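Probable protein phosphatase 2C 50 (Oryza sativa subsp. japonica, PDB 5ZCG) probably removes phosphate from phosphoserine and phosphothreonine as a magnesium-binding PP2C-family phosphatase, apparently under the control of abscisic acid receptors. Local coordinates at residues S164-C169 / D242-A247; R206-L211 / K223-P228. The protein carries 5 engineered substitutions. All coordinates share one frame; numbering follows the deposited sequence.

Interaction 1: S164-C169 / D242-A247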
# COMPACT_ATOMS: atom_id res chain seq x y z
N SER A 164 3.04 -7.83 -2.51
CA SER A 164 4.31 -8.47 -2.27
C SER A 164 4.08 -9.98 -2.14
O SER A 164 2.94 -10.45 -2.03
CB SER A 164 4.98 -7.90 -1.02
OG SER A 164 5.25 -6.52 -1.16
N ARG A 165 5.17 -10.75 -2.17
CA ARG A 165 5.02 -12.19 -2.24
C ARG A 165 6.16 -12.88 -1.51
O ARG A 165 7.29 -12.39 -1.46
CB ARG A 165 4.96 -12.65 -3.70
CG ARG A 165 4.59 -14.10 -3.91
CD ARG A 165 4.79 -14.48 -5.36
NE ARG A 165 4.03 -13.61 -6.26
CZ ARG A 165 4.31 -13.43 -7.54
NH1 ARG A 165 5.33 -14.06 -8.10
NH2 ARG A 165 3.55 -12.61 -8.28
N ILE A 166 5.84 -14.04 -0.92
CA ILE A 166 6.83 -14.93 -0.35
C ILE A 166 6.73 -16.28 -1.04
O ILE A 166 5.63 -16.78 -1.29
CB ILE A 166 6.67 -15.09 1.18
CG1 ILE A 166 7.63 -16.16 1.69
CG2 ILE A 166 5.24 -15.42 1.53
CD1 ILE A 166 7.71 -16.25 3.19
N VAL A 167 7.88 -16.85 -1.39
CA VAL A 167 7.95 -18.13 -2.07
C VAL A 167 8.88 -19.03 -1.29
O VAL A 167 9.90 -18.58 -0.75
CB VAL A 167 8.42 -17.97 -3.54
CG1 VAL A 167 8.46 -19.32 -4.24
CG2 VAL A 167 7.51 -17.01 -4.29
N LEU A 168 8.51 -20.30 -1.18
CA LEU A 168 9.36 -21.31 -0.57
C LEU A 168 10.00 -22.15 -1.66
O LEU A 168 9.35 -22.50 -2.65
CB LEU A 168 8.54 -22.20 0.37
CG LEU A 168 9.09 -23.58 0.73
CD1 LEU A 168 10.16 -23.45 1.80
CD2 LEU A 168 7.97 -24.50 1.19
N CYS A 169 11.28 -22.43 -1.51
CA CYS A 169 11.98 -23.35 -2.40
C CYS A 169 12.02 -24.69 -1.70
O CYS A 169 12.68 -24.84 -0.67
CB CYS A 169 13.38 -22.84 -2.75
SG CYS A 169 14.23 -23.85 -3.98
N ASP A 242 14.83 -25.61 1.03
CA ASP A 242 16.08 -24.91 0.75
C ASP A 242 16.09 -23.53 1.39
O ASP A 242 16.98 -23.21 2.18
CB ASP A 242 16.28 -24.80 -0.77
CG ASP A 242 16.27 -26.15 -1.46
OD1 ASP A 242 17.23 -26.93 -1.27
OD2 ASP A 242 15.29 -26.44 -2.18
N CYS A 243 15.10 -22.69 1.07
CA CYS A 243 15.12 -21.31 1.52
C CYS A 243 13.74 -20.69 1.31
O CYS A 243 12.89 -21.24 0.60
CB CYS A 243 16.18 -20.49 0.77
SG CYS A 243 16.05 -20.60 -1.04
N LEU A 244 13.56 -19.52 1.92
CA LEU A 244 12.39 -18.67 1.75
C LEU A 244 12.82 -17.39 1.05
O LEU A 244 13.89 -16.85 1.33
CB LEU A 244 11.76 -18.31 3.10
CG LEU A 244 10.86 -19.30 3.81
CD1 LEU A 244 10.33 -18.68 5.09
CD2 LEU A 244 9.72 -19.74 2.91
N ILE A 245 11.97 -16.90 0.15
CA ILE A 245 12.21 -15.65 -0.57
C ILE A 245 11.03 -14.73 -0.31
O ILE A 245 9.91 -14.99 -0.79
CB ILE A 245 12.41 -15.88 -2.07
CG1 ILE A 245 13.65 -16.73 -2.33
CG2 ILE A 245 12.51 -14.53 -2.80
CD1 ILE A 245 13.54 -17.59 -3.58
N LEU A 246 11.26 -13.66 0.43
CA LEU A 246 10.29 -12.58 0.59
C LEU A 246 10.75 -11.41 -0.27
O LEU A 246 11.93 -11.06 -0.25
CB LEU A 246 10.16 -12.15 2.05
CG LEU A 246 9.83 -13.20 3.11
CD1 LEU A 246 11.10 -13.84 3.68
CD2 LEU A 246 9.00 -12.56 4.23
N ALA A 247 9.83 -10.82 -1.03
CA ALA A 247 10.25 -9.71 -1.86
C ALA A 247 9.05 -8.87 -2.26
O ALA A 247 7.94 -9.38 -2.41
CB ALA A 247 11.00 -10.18 -3.12
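Val-167 and Ile-245 form a hydrogen-bonded pair midway along two antiparallel strands. Val-167 N bonds to Ile-245 O and Ile-245 N to Val-167 O, both at 2.8 Å. Arg-165 and Ala-247 bond in the same two-way manner. At the far end Cys-169 N meets Cys-243 O at 2.9 Å in a nearly straight bond (175°), and Cys-169 O accepts from Asp-242 N. A CA-H...O contact adds to this ladder, with Ile-166 CA 3.1 Å from Ile-245 O.

Most apolar side-chain contacts lie on the face of Ile-166, Leu-168, Leu-244 and Leu-246. Ile-166 runs alongside Leu-246, its CD1 3.7 Å from Leu-246 CG. With CG1 anti to the backbone N (chi1 173°) and the chain extended, the same CD1 comes within 4.0 Å of Leu-244 CD2. Leu-244 CD2 also touches Leu-168 CB at 3.7 Å. Cut back to an alanine, Ile-166 would lose the touching CD1, which would probably leave a gap beside Leu-244 and Leu-246.

The pair lies inside a five-stranded sheet of the PP2C beta-sandwich, flanked by strands 173-176 and 313-319. The Ile-166 face packs on strands 143-151 and 155-161 of the second sheet. Helix 257-274 lies against Val-167, Cys-169 and Ile-245 on the other face.

Interaction 2: R206-L211 / K223-P228. Engineered in segment 206-211: Leu-208 (natural residue Ser), Val-210 (natural residue Ile).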
# COMPACT_ATOMS: atom_id res chain seq x y z
N ARG A 206 -7.34 -1.97 -11.31
CA ARG A 206 -7.17 -1.17 -10.11
C ARG A 206 -8.51 -0.95 -9.42
O ARG A 206 -9.56 -0.86 -10.06
CB ARG A 206 -6.52 0.18 -10.43
CG ARG A 206 -5.14 0.05 -11.07
CD ARG A 206 -4.62 1.39 -11.56
NE ARG A 206 -3.26 1.28 -12.11
CZ ARG A 206 -2.16 1.35 -11.36
NH1 ARG A 206 -2.26 1.54 -10.05
NH2 ARG A 206 -0.97 1.24 -11.92
N VAL A 207 -8.44 -0.85 -8.09
CA VAL A 207 -9.60 -0.53 -7.26
C VAL A 207 -10.00 0.91 -7.51
O VAL A 207 -9.23 1.84 -7.25
CB VAL A 207 -9.29 -0.75 -5.77
CG1 VAL A 207 -10.52 -0.44 -4.93
CG2 VAL A 207 -8.80 -2.17 -5.52
N LEU A 208 -11.23 1.11 -8.00
CA LEU A 208 -11.74 2.39 -8.48
C LEU A 208 -10.89 2.95 -9.62
O LEU A 208 -11.02 4.14 -9.96
CB LEU A 208 -11.85 3.43 -7.35
CG LEU A 208 -12.45 2.98 -6.01
CD1 LEU A 208 -12.64 4.18 -5.10
CD2 LEU A 208 -13.77 2.26 -6.21
N GLY A 209 -10.03 2.14 -10.22
CA GLY A 209 -9.10 2.60 -11.23
C GLY A 209 -7.84 3.24 -10.68
O GLY A 209 -7.03 3.72 -11.47
N VAL A 210 -7.65 3.25 -9.36
CA VAL A 210 -6.57 4.00 -8.72
C VAL A 210 -5.44 3.08 -8.25
O VAL A 210 -4.29 3.25 -8.65
CB VAL A 210 -7.12 4.86 -7.56
CG1 VAL A 210 -5.97 5.54 -6.82
CG2 VAL A 210 -8.11 5.89 -8.08
N LEU A 211 -5.76 2.09 -7.42
CA LEU A 211 -4.76 1.31 -6.70
C LEU A 211 -4.73 -0.11 -7.24
O LEU A 211 -5.77 -0.77 -7.34
CB LEU A 211 -5.08 1.30 -5.20
CG LEU A 211 -4.02 0.77 -4.22
CD1 LEU A 211 -2.92 1.81 -4.04
CD2 LEU A 211 -4.65 0.44 -2.89
N LYS A 223 -11.04 2.78 1.81
CA LYS A 223 -11.89 1.87 2.56
C LYS A 223 -13.35 2.12 2.18
O LYS A 223 -13.73 3.24 1.83
CB LYS A 223 -11.69 2.08 4.06
CG LYS A 223 -10.37 1.53 4.58
CD LYS A 223 -10.19 1.79 6.07
CE LYS A 223 -8.74 1.57 6.50
NZ LYS A 223 -8.16 0.31 5.94
N PRO A 224 -14.20 1.08 2.24
CA PRO A 224 -13.90 -0.28 2.70
C PRO A 224 -13.44 -1.22 1.60
O PRO A 224 -13.46 -2.44 1.80
CB PRO A 224 -15.25 -0.74 3.25
CG PRO A 224 -16.23 -0.10 2.28
CD PRO A 224 -15.61 1.21 1.83
N PHE A 225 -13.03 -0.68 0.45
CA PHE A 225 -12.66 -1.52 -0.68
C PHE A 225 -11.27 -2.13 -0.50
O PHE A 225 -11.06 -3.30 -0.83
CB PHE A 225 -12.74 -0.71 -1.97
CG PHE A 225 -14.00 0.10 -2.10
CD1 PHE A 225 -15.24 -0.53 -2.19
CD2 PHE A 225 -13.96 1.49 -2.11
CE1 PHE A 225 -16.41 0.21 -2.30
CE2 PHE A 225 -15.13 2.24 -2.21
CZ PHE A 225 -16.35 1.59 -2.31
N VAL A 226 -10.31 -1.36 0.02
CA VAL A 226 -8.98 -1.86 0.33
C VAL A 226 -8.93 -2.14 1.83
O VAL A 226 -9.12 -1.24 2.65
CB VAL A 226 -7.89 -0.86 -0.09
CG1 VAL A 226 -6.51 -1.40 0.21
CG2 VAL A 226 -8.02 -0.54 -1.58
N ILE A 227 -8.69 -3.39 2.20
CA ILE A 227 -8.79 -3.82 3.59
C ILE A 227 -7.43 -4.31 4.05
O ILE A 227 -6.58 -4.73 3.23
CB ILE A 227 -9.88 -4.91 3.78
CG1 ILE A 227 -9.66 -6.05 2.78
CG2 ILE A 227 -11.27 -4.30 3.65
CD1 ILE A 227 -10.44 -7.30 3.12
N PRO A 228 -7.16 -4.29 5.37
CA PRO A 228 -5.86 -4.76 5.86
C PRO A 228 -5.89 -6.20 6.34
O PRO A 228 -5.11 -6.58 7.22
CB PRO A 228 -5.59 -3.80 7.03
CG PRO A 228 -6.99 -3.54 7.60
CD PRO A 228 -7.98 -3.69 6.45
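Val-207, which packs on Phe-225, is faced by both Val-210 and Leu-211, a classic beta bulge. Residues 207-211 fit the VxGΦL motif by which abscisic-acid-regulated PP2Cs meet the hormone receptor. Two of them, Leu-208 and Val-210, are engineered. A type II turn from Arg-206 to Gly-209 shapes the tip, closed by Gly-209 N to Arg-206 O at 3.0 Å. The backbone angles of Gly-209 would jam a CB against the preceding carbonyl O. Arg-206 braces the loop from within: its NH1 bonds to Val-210 O at 3.0 Å, from above the carbonyl plane. Another protein chain packs on Arg-206, Leu-208, Val-210 and Leu-211.

Toward 223-228 the contact is purely apolar. Val-207 CG1, anti to the backbone N (chi1 -179°), rests 3.7 Å from Phe-225 CB. It also approaches Val-226 CG2 at 4.2 Å. The Phe-225 ring lies between two groups. Pro-224 CD, after a cis peptide bond, sits 4.1 Å above the ring centre. The engineered Leu-208 comes over the opposite face, its CD2 4.2 Å from Phe-225 CD2. Leu-211 meets Val-226 at about a right angle, with Leu-211 CD2 3.7 Å from Val-226 CG2.

Interaction 2 is nested along the chain inside the loop that interaction 1 closes. The order is 164-169, 206-211, 223-228, 242-247. The centres lie 26 Å apart, and the nearest atoms are about 11 Å apart. They share no strand. Interaction 1 belongs to the five-stranded sheet near the centre of the chain. Interaction 2 lies farther out, where the hairpin 199-201/205-207 meets the loop leading to strand 231-236 of the other sheet. Each has one end near the metal site: the side chain of Ser-164 is about 6 Å from a magnesium ion, that of Leu-211 about 9 Å. Interaction 1 is thus part of the sandwich core; interaction 2 packs behind loop 206-211, which probably faces the receptor.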